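Local coordinates for protein CysE, serine acetyltransferase (Brucella abortus, PDB 4HZD) that probably transfers the acetyl group of acetyl-coenzyme A to L-serine, making O-acetylserine for cysteine biosynthesis, and binds coenzyme A, at residues W129-G134 against D153-A158; S50-V55 against P85-V90; P103-F108 against L113-F118; P18-I23 against A43-Q48. All blocks are in the same frame, centred on the assembly; numbering follows the deposited sequence.

Contact 1: residues W129-G134 against D153-A158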
loop_
_atom_site.group_PDB
_atom_site.type_symbol
_atom_site.label_atom_id
_atom_site.label_comp_id
_atom_site.label_asym_id
_atom_site.label_seq_id
_atom_site.Cartn_x
_atom_site.Cartn_y
_atom_site.Cartn_z
ATOM N N TRP A 129 5.272 0.997 -28.432
ATOM C CA TRP A 129 4.278 0.098 -29.012
ATOM C C TRP A 129 2.822 0.575 -28.767
ATOM O O TRP A 129 1.984 0.664 -29.713
ATOM C CB TRP A 129 4.532 -1.321 -28.478
ATOM C CG TRP A 129 3.560 -2.331 -29.033
ATOM C CD1 TRP A 129 3.443 -2.776 -30.358
ATOM C CD2 TRP A 129 2.468 -2.989 -28.314
ATOM N NE1 TRP A 129 2.404 -3.671 -30.471
ATOM C CE2 TRP A 129 1.777 -3.833 -29.292
ATOM C CE3 TRP A 129 2.007 -2.963 -26.998
ATOM C CZ2 TRP A 129 0.690 -4.606 -28.941
ATOM C CZ3 TRP A 129 0.922 -3.761 -26.648
ATOM C CH2 TRP A 129 0.282 -4.567 -27.598
ATOM N N LEU A 130 2.506 0.869 -27.495
ATOM C CA LEU A 130 1.177 1.386 -27.114
ATOM C C LEU A 130 0.825 2.633 -27.914
ATOM O O LEU A 130 -0.300 2.759 -28.401
ATOM C CB LEU A 130 1.121 1.706 -25.591
ATOM C CG LEU A 130 1.181 0.430 -24.746
ATOM C CD1 LEU A 130 1.257 0.762 -23.274
ATOM C CD2 LEU A 130 -0.034 -0.463 -24.992
ATOM N N TYR A 131 1.797 3.547 -28.046
ATOM C CA TYR A 131 1.592 4.832 -28.741
ATOM C C TYR A 131 1.224 4.562 -30.209
ATOM O O TYR A 131 0.243 5.116 -30.712
ATOM C CB TYR A 131 2.840 5.708 -28.612
ATOM C CG TYR A 131 2.748 7.134 -29.138
ATOM C CD1 TYR A 131 2.131 8.143 -28.398
ATOM C CD2 TYR A 131 3.288 7.472 -30.383
ATOM C CE1 TYR A 131 2.059 9.436 -28.880
ATOM C CE2 TYR A 131 3.233 8.780 -30.872
ATOM C CZ TYR A 131 2.620 9.751 -30.117
ATOM O OH TYR A 131 2.602 11.058 -30.585
ATOM N N LYS A 132 1.950 3.644 -30.843
ATOM C CA LYS A 132 1.693 3.278 -32.261
ATOM C C LYS A 132 0.339 2.582 -32.416
ATOM O O LYS A 132 -0.248 2.586 -33.497
ATOM C CB LYS A 132 2.791 2.348 -32.815
ATOM C CG LYS A 132 4.144 2.991 -33.074
ATOM C CD LYS A 132 5.301 1.976 -33.000
ATOM C CE LYS A 132 4.892 0.484 -33.048
ATOM N NZ LYS A 132 6.006 -0.531 -32.862
ATOM N N GLN A 133 -0.159 1.976 -31.341
ATOM C CA GLN A 133 -1.466 1.287 -31.386
ATOM C C GLN A 133 -2.640 2.259 -31.186
ATOM O O GLN A 133 -3.786 1.846 -31.182
ATOM C CB GLN A 133 -1.518 0.127 -30.394
ATOM C CG GLN A 133 -0.542 -1.009 -30.675
ATOM C CD GLN A 133 -0.810 -1.720 -31.998
ATOM O OE1 GLN A 133 -0.057 -1.566 -32.965
ATOM N NE2 GLN A 133 -1.889 -2.493 -32.048
ATOM N N GLY A 134 -2.355 3.545 -31.029
ATOM C CA GLY A 134 -3.400 4.543 -30.697
ATOM C C GLY A 134 -3.763 4.592 -29.209
ATOM O O GLY A 134 -4.719 5.275 -28.810
ATOM N N ASP A 153 13.020 10.759 -19.030
ATOM C CA ASP A 153 11.847 11.325 -19.718
ATOM C C ASP A 153 12.057 11.062 -21.218
ATOM O O ASP A 153 12.801 11.784 -21.913
ATOM C CB ASP A 153 11.666 12.818 -19.366
ATOM C CG ASP A 153 10.587 13.475 -20.166
ATOM O OD1 ASP A 153 10.138 12.813 -21.120
ATOM O OD2 ASP A 153 10.159 14.626 -19.850
ATOM N N ILE A 154 11.447 9.991 -21.692
ATOM C CA ILE A 154 11.594 9.571 -23.100
ATOM C C ILE A 154 10.232 9.653 -23.769
ATOM O O ILE A 154 9.281 8.956 -23.356
ATOM C CB ILE A 154 12.171 8.144 -23.200
ATOM C CG1 ILE A 154 13.464 8.024 -22.374
ATOM C CG2 ILE A 154 12.384 7.744 -24.654
ATOM C CD1 ILE A 154 14.078 6.638 -22.231
ATOM N N HIS A 155 10.106 10.500 -24.794
ATOM C CA HIS A 155 8.848 10.572 -25.509
ATOM C C HIS A 155 8.526 9.253 -26.189
ATOM O O HIS A 155 9.401 8.644 -26.800
ATOM C CB HIS A 155 8.838 11.705 -26.522
ATOM C CG HIS A 155 7.458 12.014 -27.045
ATOM N ND1 HIS A 155 6.829 11.237 -27.962
ATOM C CD2 HIS A 155 6.566 13.022 -26.712
ATOM C CE1 HIS A 155 5.613 11.759 -28.218
ATOM N NE2 HIS A 155 5.468 12.853 -27.474
ATOM N N PRO A 156 7.264 8.773 -26.075
ATOM C CA PRO A 156 6.960 7.452 -26.649
ATOM C C PRO A 156 7.152 7.331 -28.164
ATOM O O PRO A 156 7.257 6.224 -28.637
ATOM C CB PRO A 156 5.476 7.214 -26.296
ATOM C CG PRO A 156 5.214 8.094 -25.109
ATOM C CD PRO A 156 6.159 9.278 -25.229
ATOM N N ALA A 157 7.224 8.443 -28.891
ATOM C CA ALA A 157 7.433 8.434 -30.359
ATOM C C ALA A 157 8.904 8.328 -30.706
ATOM O O ALA A 157 9.250 8.113 -31.877
ATOM C CB ALA A 157 6.833 9.686 -31.019
ATOM N N ALA A 158 9.768 8.473 -29.695
ATOM C CA ALA A 158 11.208 8.329 -29.892
ATOM C C ALA A 158 11.471 6.913 -30.370
ATOM O O ALA A 158 10.677 6.012 -30.081
ATOM C CB ALA A 158 12.008 8.610 -28.608
#
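Apolar packing sets Tyr131, on the last turn of helix 116-132, against Pro156 and Ala157. Its CB lies 3.8 Å from Pro156 CB, the two side chains crossing at about a right angle, and further out Tyr131 CE2 meets Ala157 CB at 3.7 Å. With CG trans to the backbone N (chi1 -173°), the phenol is carried off the helix and over the turn.

The aromatic pair lies at the outer end of the phenol. His155 turns an edge to the face of Tyr131 in an offset edge-to-face arrangement, centroids 5.7 Å apart and planes at 82°; the closest atoms are His155 CE1 and Tyr131 OH, 3.9 Å apart.

Hydrogen bonds hold the partners in place rather than joining them. Ala157 N donates to His155 ND1 (3.0 Å), near the imidazole plane, while His155 NE2 pairs with Ala104 O of the second subunit. Both nitrogens are thus engaged and the ring's rotation is fixed, consistent with a proton on NE2. Pro156 O pairs with His128 ND1, one turn before Tyr131.

At its end, helix 116-132 closes with a Schellman motif at Gly134, whose N donates to Tyr131 O at 3.1 Å. Across the contact, the type I turn from His155 to Ala158 follows strand 152-154, so the contact joins the helical domain to the first coil of the left-handed beta-helix, the hallmark of hexapeptide acyltransferases.

Contact 2: residues S50-V55 against P85-V90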
loop_
_atom_site.group_PDB
_atom_site.type_symbol
_atom_site.label_atom_id
_atom_site.label_comp_id
_atom_site.label_asym_id
_atom_site.label_seq_id
_atom_site.Cartn_x
_atom_site.Cartn_y
_atom_site.Cartn_z
ATOM N N SER A 50 10.362 -17.664 -17.332
ATOM C CA SER A 50 11.158 -17.096 -18.430
ATOM C C SER A 50 11.801 -15.768 -18.040
ATOM O O SER A 50 11.327 -15.070 -17.130
ATOM C CB SER A 50 10.294 -16.921 -19.703
ATOM O OG SER A 50 9.304 -15.900 -19.549
ATOM N N LEU A 51 12.891 -15.425 -18.720
ATOM C CA LEU A 51 13.528 -14.139 -18.511
ATOM C C LEU A 51 12.565 -13.012 -18.849
ATOM O O LEU A 51 12.494 -12.035 -18.118
ATOM C CB LEU A 51 14.832 -14.065 -19.324
ATOM C CG LEU A 51 15.627 -12.751 -19.290
ATOM C CD1 LEU A 51 16.060 -12.368 -17.866
ATOM C CD2 LEU A 51 16.857 -12.950 -20.152
ATOM N N GLU A 52 11.788 -13.166 -19.931
ATOM C CA GLU A 52 10.805 -12.141 -20.315
ATOM C C GLU A 52 9.839 -11.837 -19.183
ATOM O O GLU A 52 9.550 -10.669 -18.879
ATOM C CB GLU A 52 9.999 -12.596 -21.533
ATOM C CG GLU A 52 10.773 -12.671 -22.831
ATOM C CD GLU A 52 11.521 -13.996 -23.072
ATOM O OE1 GLU A 52 11.640 -14.878 -22.191
ATOM O OE2 GLU A 52 12.039 -14.153 -24.186
ATOM N N GLU A 53 9.339 -12.890 -18.558
ATOM C CA GLU A 53 8.414 -12.739 -17.439
ATOM C C GLU A 53 9.066 -12.135 -16.196
ATOM O O GLU A 53 8.444 -11.315 -15.536
ATOM C CB GLU A 53 7.680 -14.037 -17.139
ATOM C CG GLU A 53 6.545 -14.300 -18.119
ATOM C CD GLU A 53 6.071 -15.739 -18.045
ATOM O OE1 GLU A 53 4.904 -15.953 -17.664
ATOM O OE2 GLU A 53 6.882 -16.660 -18.342
ATOM N N ALA A 54 10.314 -12.501 -15.897
ATOM C CA ALA A 54 11.050 -11.830 -14.813
ATOM C C ALA A 54 11.218 -10.295 -15.018
ATOM O O ALA A 54 11.052 -9.520 -14.044
ATOM C CB ALA A 54 12.428 -12.469 -14.630
ATOM N N VAL A 55 11.628 -9.903 -16.237
ATOM C CA VAL A 55 11.886 -8.487 -16.630
ATOM C C VAL A 55 10.564 -7.732 -16.569
ATOM O O VAL A 55 10.477 -6.669 -15.912
ATOM C CB VAL A 55 12.562 -8.359 -18.062
ATOM C CG1 VAL A 55 12.602 -6.920 -18.613
ATOM C CG2 VAL A 55 13.989 -8.909 -18.051
ATOM N N PRO A 85 7.465 -10.390 -30.793
ATOM C CA PRO A 85 8.328 -11.504 -30.402
ATOM C C PRO A 85 9.811 -11.168 -30.384
ATOM O O PRO A 85 10.571 -11.800 -29.645
ATOM C CB PRO A 85 8.053 -12.598 -31.472
ATOM C CG PRO A 85 6.940 -12.095 -32.307
ATOM C CD PRO A 85 6.754 -10.639 -32.069
ATOM N N GLU A 86 10.229 -10.205 -31.196
ATOM C CA GLU A 86 11.634 -9.790 -31.241
ATOM C C GLU A 86 12.096 -9.194 -29.895
ATOM O O GLU A 86 13.295 -9.094 -29.637
ATOM C CB GLU A 86 11.861 -8.767 -32.362
ATOM C CG GLU A 86 11.089 -7.473 -32.146
ATOM C CD GLU A 86 9.734 -7.499 -32.859
ATOM O OE1 GLU A 86 9.055 -8.575 -32.918
ATOM O OE2 GLU A 86 9.345 -6.431 -33.377
ATOM N N TRP A 87 11.158 -8.813 -29.037
ATOM C CA TRP A 87 11.544 -8.246 -27.728
ATOM C C TRP A 87 12.389 -9.203 -26.895
ATOM O O TRP A 87 13.278 -8.781 -26.183
ATOM C CB TRP A 87 10.335 -7.688 -26.978
ATOM C CG TRP A 87 10.738 -7.015 -25.704
ATOM C CD1 TRP A 87 11.586 -5.926 -25.554
ATOM C CD2 TRP A 87 10.351 -7.405 -24.352
ATOM N NE1 TRP A 87 11.736 -5.611 -24.242
ATOM C CE2 TRP A 87 11.014 -6.460 -23.456
ATOM C CE3 TRP A 87 9.543 -8.403 -23.813
ATOM C CZ2 TRP A 87 10.894 -6.552 -22.078
ATOM C CZ3 TRP A 87 9.409 -8.485 -22.420
ATOM C CH2 TRP A 87 10.058 -7.570 -21.572
ATOM N N SER A 88 12.133 -10.502 -27.011
ATOM C CA SER A 88 12.973 -11.538 -26.397
ATOM C C SER A 88 14.453 -11.416 -26.724
ATOM O O SER A 88 15.289 -11.528 -25.845
ATOM C CB SER A 88 12.481 -12.935 -26.805
ATOM O OG SER A 88 11.246 -13.227 -26.191
ATOM N N HIS A 89 14.788 -11.212 -27.993
ATOM C CA HIS A 89 16.186 -10.978 -28.379
ATOM C C HIS A 89 16.685 -9.578 -27.991
ATOM O O HIS A 89 17.825 -9.433 -27.498
ATOM C CB HIS A 89 16.348 -11.213 -29.877
ATOM C CG HIS A 89 17.623 -10.637 -30.453
ATOM N ND1 HIS A 89 18.810 -11.237 -30.314
ATOM C CD2 HIS A 89 17.856 -9.468 -31.189
ATOM C CE1 HIS A 89 19.766 -10.498 -30.921
ATOM N NE2 HIS A 89 19.178 -9.419 -31.460
ATOM N N VAL A 90 15.840 -8.555 -28.205
ATOM C CA VAL A 90 16.212 -7.166 -27.895
ATOM C C VAL A 90 16.614 -7.054 -26.416
ATOM O O VAL A 90 17.677 -6.494 -26.102
ATOM C CB VAL A 90 15.094 -6.159 -28.242
ATOM C CG1 VAL A 90 15.410 -4.767 -27.722
ATOM C CG2 VAL A 90 14.812 -6.108 -29.749
#
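Trp87 and Ser88, in the first turn of helix 87-101, meet Glu52 and Val55 near the start of helix 51-63, a helix-helix junction inside the helical N-terminal domain of the serine acetyltransferases. Ser50 OG caps the start of helix 51-63, accepting from Glu53 N at 3.2 Å. The indole of Trp87 leaves with CG trans to the backbone N (chi1 -175°), and its six-membered ring reaches across to the other helix. There Val55 CG1 sits 3.9 Å from Trp87 CZ2, approaching obliquely. Trp87 CZ3 comes within 4.2 Å of Glu52 CB, so the benzo end rests against a full turn of helix 51-63. Its far side is held by Gln122 OE1, bonded to Trp87 NE1, and the ring of Phe77 also meets the indole.

Next along the helix, Ser88 is engaged by Glu52, whose side chain bends at chi2 (86°) to bring its carboxylate round. The modelled Ser88 OG to Glu52 OE2 separation, 2.3 Å, is too short to be taken literally, so the bond is probable but its length doubtful. Arg92 NH1 serves both partners: it forms a salt bridge with Glu52 OE2 and a hydrogen bond with Ser88 O.

Contact 3: residues P103-F108 against L113-F118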
loop_
_atom_site.group_PDB
_atom_site.type_symbol
_atom_site.label_atom_id
_atom_site.label_comp_id
_atom_site.label_asym_id
_atom_site.label_seq_id
_atom_site.Cartn_x
_atom_site.Cartn_y
_atom_site.Cartn_z
ATOM N N PRO A 103 32.065 -2.033 -16.029
ATOM C CA PRO A 103 32.950 -2.792 -15.120
ATOM C C PRO A 103 32.413 -2.920 -13.672
ATOM O O PRO A 103 32.840 -3.823 -12.927
ATOM C CB PRO A 103 34.250 -1.975 -15.125
ATOM C CG PRO A 103 34.109 -0.980 -16.254
ATOM C CD PRO A 103 32.639 -0.715 -16.366
ATOM N N ALA A 104 31.477 -2.043 -13.305
ATOM C CA ALA A 104 30.996 -1.923 -11.937
ATOM C C ALA A 104 30.112 -3.086 -11.487
ATOM O O ALA A 104 29.857 -3.226 -10.301
ATOM C CB ALA A 104 30.251 -0.599 -11.775
ATOM N N TYR A 105 29.619 -3.881 -12.443
ATOM C CA TYR A 105 28.694 -4.999 -12.176
ATOM C C TYR A 105 29.195 -6.248 -12.868
ATOM O O TYR A 105 29.615 -6.169 -14.019
ATOM C CB TYR A 105 27.256 -4.654 -12.648
ATOM C CG TYR A 105 26.752 -3.403 -11.982
ATOM C CD1 TYR A 105 26.319 -3.427 -10.654
ATOM C CD2 TYR A 105 26.797 -2.182 -12.643
ATOM C CE1 TYR A 105 25.913 -2.271 -10.012
ATOM C CE2 TYR A 105 26.402 -1.014 -12.019
ATOM C CZ TYR A 105 25.952 -1.065 -10.704
ATOM O OH TYR A 105 25.552 0.098 -10.077
ATOM N N SER A 106 29.158 -7.391 -12.172
ATOM C CA SER A 106 29.657 -8.658 -12.753
ATOM C C SER A 106 28.591 -9.658 -13.212
ATOM O O SER A 106 28.940 -10.762 -13.623
ATOM C CB SER A 106 30.607 -9.355 -11.781
ATOM O OG SER A 106 31.723 -8.521 -11.528
ATOM N N ARG A 107 27.304 -9.297 -13.166
ATOM C CA ARG A 107 26.279 -10.333 -13.380
ATOM C C ARG A 107 25.179 -9.921 -14.370
ATOM O O ARG A 107 24.750 -8.771 -14.381
ATOM C CB ARG A 107 25.690 -10.784 -12.021
ATOM C CG ARG A 107 26.752 -11.175 -10.964
ATOM C CD ARG A 107 26.131 -11.401 -9.590
ATOM N NE ARG A 107 25.336 -10.233 -9.192
ATOM C CZ ARG A 107 24.489 -10.211 -8.177
ATOM N NH1 ARG A 107 24.333 -11.298 -7.418
ATOM N NH2 ARG A 107 23.793 -9.101 -7.918
ATOM N N PHE A 108 24.740 -10.864 -15.210
ATOM C CA PHE A 108 23.567 -10.667 -16.060
ATOM C C PHE A 108 22.336 -10.239 -15.238
ATOM O O PHE A 108 21.446 -9.500 -15.722
ATOM C CB PHE A 108 23.247 -11.955 -16.817
ATOM C CG PHE A 108 24.276 -12.335 -17.826
ATOM C CD1 PHE A 108 24.659 -11.439 -18.819
ATOM C CD2 PHE A 108 24.852 -13.590 -17.804
ATOM C CE1 PHE A 108 25.617 -11.764 -19.755
ATOM C CE2 PHE A 108 25.820 -13.926 -18.748
ATOM C CZ PHE A 108 26.194 -13.010 -19.730
ATOM N N LEU A 113 17.593 -6.766 -12.206
ATOM C CA LEU A 113 16.984 -6.394 -10.909
ATOM C C LEU A 113 17.145 -4.939 -10.520
ATOM O O LEU A 113 16.276 -4.402 -9.851
ATOM C CB LEU A 113 17.565 -7.242 -9.780
ATOM C CG LEU A 113 17.304 -8.730 -9.878
ATOM C CD1 LEU A 113 18.127 -9.345 -8.749
ATOM C CD2 LEU A 113 15.814 -9.028 -9.732
ATOM N N TYR A 114 18.274 -4.324 -10.909
ATOM C CA TYR A 114 18.751 -3.107 -10.222
ATOM C C TYR A 114 18.832 -1.832 -11.068
ATOM O O TYR A 114 18.527 -0.724 -10.591
ATOM C CB TYR A 114 20.071 -3.366 -9.452
ATOM C CG TYR A 114 19.992 -4.539 -8.501
ATOM C CD1 TYR A 114 19.011 -4.590 -7.497
ATOM C CD2 TYR A 114 20.861 -5.646 -8.635
ATOM C CE1 TYR A 114 18.895 -5.696 -6.656
ATOM C CE2 TYR A 114 20.767 -6.741 -7.782
ATOM C CZ TYR A 114 19.797 -6.751 -6.776
ATOM O OH TYR A 114 19.670 -7.842 -5.943
ATOM N N LEU A 115 19.210 -1.979 -12.332
ATOM C CA LEU A 115 19.642 -0.797 -13.060
ATOM C C LEU A 115 18.495 -0.094 -13.777
ATOM O O LEU A 115 17.905 -0.614 -14.738
ATOM C CB LEU A 115 20.857 -1.073 -13.944
ATOM C CG LEU A 115 21.931 -1.880 -13.194
ATOM C CD1 LEU A 115 22.959 -2.441 -14.174
ATOM C CD2 LEU A 115 22.572 -1.082 -12.055
ATOM N N LYS A 116 18.168 1.089 -13.270
ATOM C CA LYS A 116 16.999 1.824 -13.762
ATOM C C LYS A 116 17.130 2.216 -15.229
ATOM O O LYS A 116 16.133 2.309 -15.927
ATOM C CB LYS A 116 16.665 3.041 -12.849
ATOM C CG LYS A 116 17.634 4.207 -12.964
ATOM C CD LYS A 116 17.388 5.250 -11.859
ATOM C CE LYS A 116 18.090 6.565 -12.211
ATOM N NZ LYS A 116 18.102 7.484 -11.026
ATOM N N GLY A 117 18.363 2.364 -15.741
ATOM C CA GLY A 117 18.530 2.601 -17.186
ATOM C C GLY A 117 17.949 1.456 -18.018
ATOM O O GLY A 117 17.189 1.680 -18.974
ATOM N N PHE A 118 18.277 0.223 -17.640
ATOM C CA PHE A 118 17.744 -0.949 -18.335
ATOM C C PHE A 118 16.201 -1.011 -18.171
ATOM O O PHE A 118 15.478 -1.269 -19.136
ATOM C CB PHE A 118 18.403 -2.243 -17.807
ATOM C CG PHE A 118 17.766 -3.486 -18.331
ATOM C CD1 PHE A 118 18.089 -3.956 -19.598
ATOM C CD2 PHE A 118 16.847 -4.214 -17.548
ATOM C CE1 PHE A 118 17.503 -5.112 -20.095
ATOM C CE2 PHE A 118 16.258 -5.373 -18.037
ATOM C CZ PHE A 118 16.571 -5.820 -19.322
#
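Leu115 and Tyr105 make the close part of this contact. Leu115 CD2 sits over one face of the phenol, 4.0 Å from the ring centroid and 26° off its normal, a CH-pi arrangement displaced toward the hydroxyl end, where CD2 comes within 3.6 Å of Tyr105 CZ. The other methyl is farther off: Leu115 CD1 is 4.1 Å from Tyr105 CD2.

The second pair is looser. Arg107 NH2 lies 3.8 Å from Tyr114 CE2, and the guanidinium and ring planes are 9° apart; because each group presents its edge to the other, this is side-by-side contact and not a stack. Charges elsewhere orient both groups. Arg107 NH2 forms a salt bridge with Asp110, while Asp137 of the third subunit takes Arg107 NH1 on one carboxylate oxygen and Tyr114 OH on the other. From within its own segment, Leu113 CB covers the centre of one Tyr114 face, 3.5 Å above the plane.

Backbones remain well apart, 10.0 Å between the CA atoms of Tyr105 and Leu115, so side chains alone span the gap. The arrangement is that of an intersubunit seam: the loop after helix 87-101 and the residues leading into helix 116-132 line up Arg107 and Tyr114 against a neighbouring subunit, consistent with the trimers of this acetyltransferase family.

Contact 4: residues P18-I23 against A43-Q48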
loop_
_atom_site.group_PDB
_atom_site.type_symbol
_atom_site.label_atom_id
_atom_site.label_comp_id
_atom_site.label_asym_id
_atom_site.label_seq_id
_atom_site.Cartn_x
_atom_site.Cartn_y
_atom_site.Cartn_z
ATOM N N PRO A 18 22.069 -18.925 -22.248
ATOM C CA PRO A 18 22.955 -18.815 -21.088
ATOM C C PRO A 18 22.656 -17.606 -20.201
ATOM O O PRO A 18 23.005 -17.637 -19.009
ATOM C CB PRO A 18 24.364 -18.698 -21.709
ATOM C CG PRO A 18 24.115 -18.226 -23.103
ATOM C CD PRO A 18 22.840 -18.912 -23.509
ATOM N N ILE A 19 22.027 -16.560 -20.756
ATOM C CA ILE A 19 21.726 -15.355 -19.968
ATOM C C ILE A 19 20.701 -15.706 -18.890
ATOM O O ILE A 19 20.940 -15.443 -17.722
ATOM C CB ILE A 19 21.295 -14.122 -20.822
ATOM C CG1 ILE A 19 22.466 -13.585 -21.681
ATOM C CG2 ILE A 19 20.774 -12.986 -19.925
ATOM C CD1 ILE A 19 22.045 -12.656 -22.843
ATOM N N TRP A 20 19.588 -16.336 -19.276
ATOM C CA TRP A 20 18.548 -16.766 -18.296
ATOM C C TRP A 20 19.054 -17.763 -17.290
ATOM O O TRP A 20 18.720 -17.696 -16.089
ATOM C CB TRP A 20 17.376 -17.358 -19.052
ATOM C CG TRP A 20 16.199 -17.862 -18.237
ATOM C CD1 TRP A 20 15.495 -19.040 -18.438
ATOM C CD2 TRP A 20 15.525 -17.197 -17.095
ATOM N NE1 TRP A 20 14.446 -19.150 -17.547
ATOM C CE2 TRP A 20 14.410 -18.077 -16.711
ATOM C CE3 TRP A 20 15.725 -16.005 -16.383
ATOM C CZ2 TRP A 20 13.550 -17.758 -15.664
ATOM C CZ3 TRP A 20 14.851 -15.688 -15.340
ATOM C CH2 TRP A 20 13.801 -16.559 -14.971
ATOM N N HIS A 21 19.835 -18.737 -17.752
ATOM C CA HIS A 21 20.332 -19.754 -16.824
ATOM C C HIS A 21 21.282 -19.175 -15.822
ATOM O O HIS A 21 21.211 -19.532 -14.642
ATOM C CB HIS A 21 20.948 -20.966 -17.549
ATOM C CG HIS A 21 19.963 -21.709 -18.411
ATOM N ND1 HIS A 21 20.179 -21.940 -19.723
ATOM C CD2 HIS A 21 18.699 -22.238 -18.116
ATOM C CE1 HIS A 21 19.115 -22.600 -20.241
ATOM N NE2 HIS A 21 18.211 -22.775 -19.263
ATOM N N SER A 22 22.182 -18.288 -16.244
ATOM C CA SER A 22 23.068 -17.639 -15.259
ATOM C C SER A 22 22.268 -16.809 -14.268
ATOM O O SER A 22 22.585 -16.793 -13.079
ATOM C CB SER A 22 24.119 -16.726 -15.897
ATOM O OG SER A 22 24.682 -17.371 -16.997
ATOM N N ILE A 23 21.260 -16.085 -14.760
ATOM C CA ILE A 23 20.437 -15.278 -13.870
ATOM C C ILE A 23 19.721 -16.166 -12.831
ATOM O O ILE A 23 19.702 -15.825 -11.673
ATOM C CB ILE A 23 19.428 -14.387 -14.635
ATOM C CG1 ILE A 23 20.168 -13.200 -15.265
ATOM C CG2 ILE A 23 18.300 -13.886 -13.699
ATOM C CD1 ILE A 23 19.381 -12.522 -16.383
ATOM N N ALA A 43 10.001 -14.179 -6.215
ATOM C CA ALA A 43 8.842 -13.610 -6.917
ATOM C C ALA A 43 9.287 -12.952 -8.213
ATOM O O ALA A 43 8.517 -12.895 -9.201
ATOM C CB ALA A 43 8.131 -12.609 -6.039
ATOM N N THR A 44 10.518 -12.431 -8.228
ATOM C CA THR A 44 10.943 -11.771 -9.455
ATOM C C THR A 44 11.720 -12.638 -10.456
ATOM O O THR A 44 11.620 -12.388 -11.641
ATOM C CB THR A 44 11.440 -10.280 -9.343
ATOM O OG1 THR A 44 12.623 -10.013 -10.127
ATOM C CG2 THR A 44 11.372 -9.658 -7.972
ATOM N N ILE A 45 12.488 -13.618 -9.973
ATOM C CA ILE A 45 13.260 -14.480 -10.866
ATOM C C ILE A 45 12.820 -15.950 -10.739
ATOM O O ILE A 45 12.405 -16.556 -11.717
ATOM C CB ILE A 45 14.766 -14.446 -10.502
ATOM C CG1 ILE A 45 15.358 -13.014 -10.559
ATOM C CG2 ILE A 45 15.551 -15.483 -11.298
ATOM C CD1 ILE A 45 15.470 -12.411 -11.941
ATOM N N LEU A 46 12.980 -16.526 -9.542
ATOM C CA LEU A 46 12.997 -17.996 -9.429
ATOM C C LEU A 46 11.637 -18.663 -9.709
ATOM O O LEU A 46 11.596 -19.740 -10.268
ATOM C CB LEU A 46 13.651 -18.441 -8.127
ATOM C CG LEU A 46 15.161 -18.167 -8.164
ATOM C CD1 LEU A 46 15.776 -18.155 -6.788
ATOM C CD2 LEU A 46 15.894 -19.166 -9.058
ATOM N N ASN A 47 10.536 -18.005 -9.366
ATOM C CA ASN A 47 9.212 -18.524 -9.711
ATOM C C ASN A 47 8.814 -18.258 -11.173
ATOM O O ASN A 47 7.762 -18.727 -11.592
ATOM C CB ASN A 47 8.082 -17.937 -8.818
ATOM C CG ASN A 47 8.197 -18.327 -7.354
ATOM O OD1 ASN A 47 8.892 -19.270 -7.013
ATOM N ND2 ASN A 47 7.497 -17.592 -6.481
ATOM N N GLN A 48 9.595 -17.465 -11.917
ATOM C CA GLN A 48 9.188 -17.080 -13.265
ATOM C C GLN A 48 9.621 -18.178 -14.227
ATOM O O GLN A 48 10.699 -18.756 -14.065
ATOM C CB GLN A 48 9.822 -15.730 -13.662
ATOM C CG GLN A 48 9.486 -14.586 -12.703
ATOM C CD GLN A 48 8.074 -14.056 -12.886
ATOM O OE1 GLN A 48 7.381 -14.427 -13.829
ATOM N NE2 GLN A 48 7.648 -13.167 -11.996
#
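Ile45 O is approached by two groups: Gln48 N donates to it at 3.0 Å, and the indole of Trp20 brings CH2 to within 3.5 Å. Trp20 CZ2 is likewise 3.4 Å from Gln48 O. Both carbonyl oxygens lie at the rim of the indole near its plane, so the aromatic C-H edge faces two partly negative atoms, a weakly polar fit at the end of a helix. The motif is a helical hairpin of the N-terminal domain, in which the first turns of helix 18-33 pack against the last turn of helix 38-46 and the loop residue Gln48.

Trp20 reaches this site because its CG is trans to the backbone N (chi1 -180°), which swings the indole across to the end of helix 38-46. Beside the ring, Trp20 CZ3 touches Ile45 CG2 at 4.1 Å, the two side chains sliding past each other in opposite directions. Ile23 completes the apolar part one turn on, crossing Ile45 at about a right angle. Leu51 of helix 51-63 packs on the indole, while Met109 and Val112 pack on Ile23, so the joint is buried.

The helix end receiving Trp20 has a wide pi-type turn at 43-46. Gln48 folds its side chain back over it, NE2 donating to Ala43 O at 2.9 Å, and Gln75 NE2 of the fourth subunit bonds to the same oxygen. Helix 18-33 has a doubled acceptor of its own: Pro18 O takes Ser22 N and, from the opposite face of its carbonyl plane, Ser22 OG. Between the two segments the closest apolar approach is Ile23 CG2 to Ile45 CD1, 3.6 Å.

How the contacts relate
From the N terminus the contacts follow in series, and none nests in or crosses another. Contact 4 closes the hairpin of helices 18-33 and 38-46. Contact 2 then closes a span holding most of helix 51-63 and all of helix 70-83, contact 3 spans the short helix 109-113, and contact 1 brackets helix 136-149. Contacts 2, 3 and 4 form one packed body: Ala54 CB lies 3.1 Å from Thr44 O, Phe108 CB 3.7 Å from Ile23 CG1, and Val55 CG1 4.0 Å from Phe118 CE2. Contact 1 touches none of them, but shares helix 116-132 with contact 3 and ties the end of that helix to the first coil of the beta-helix.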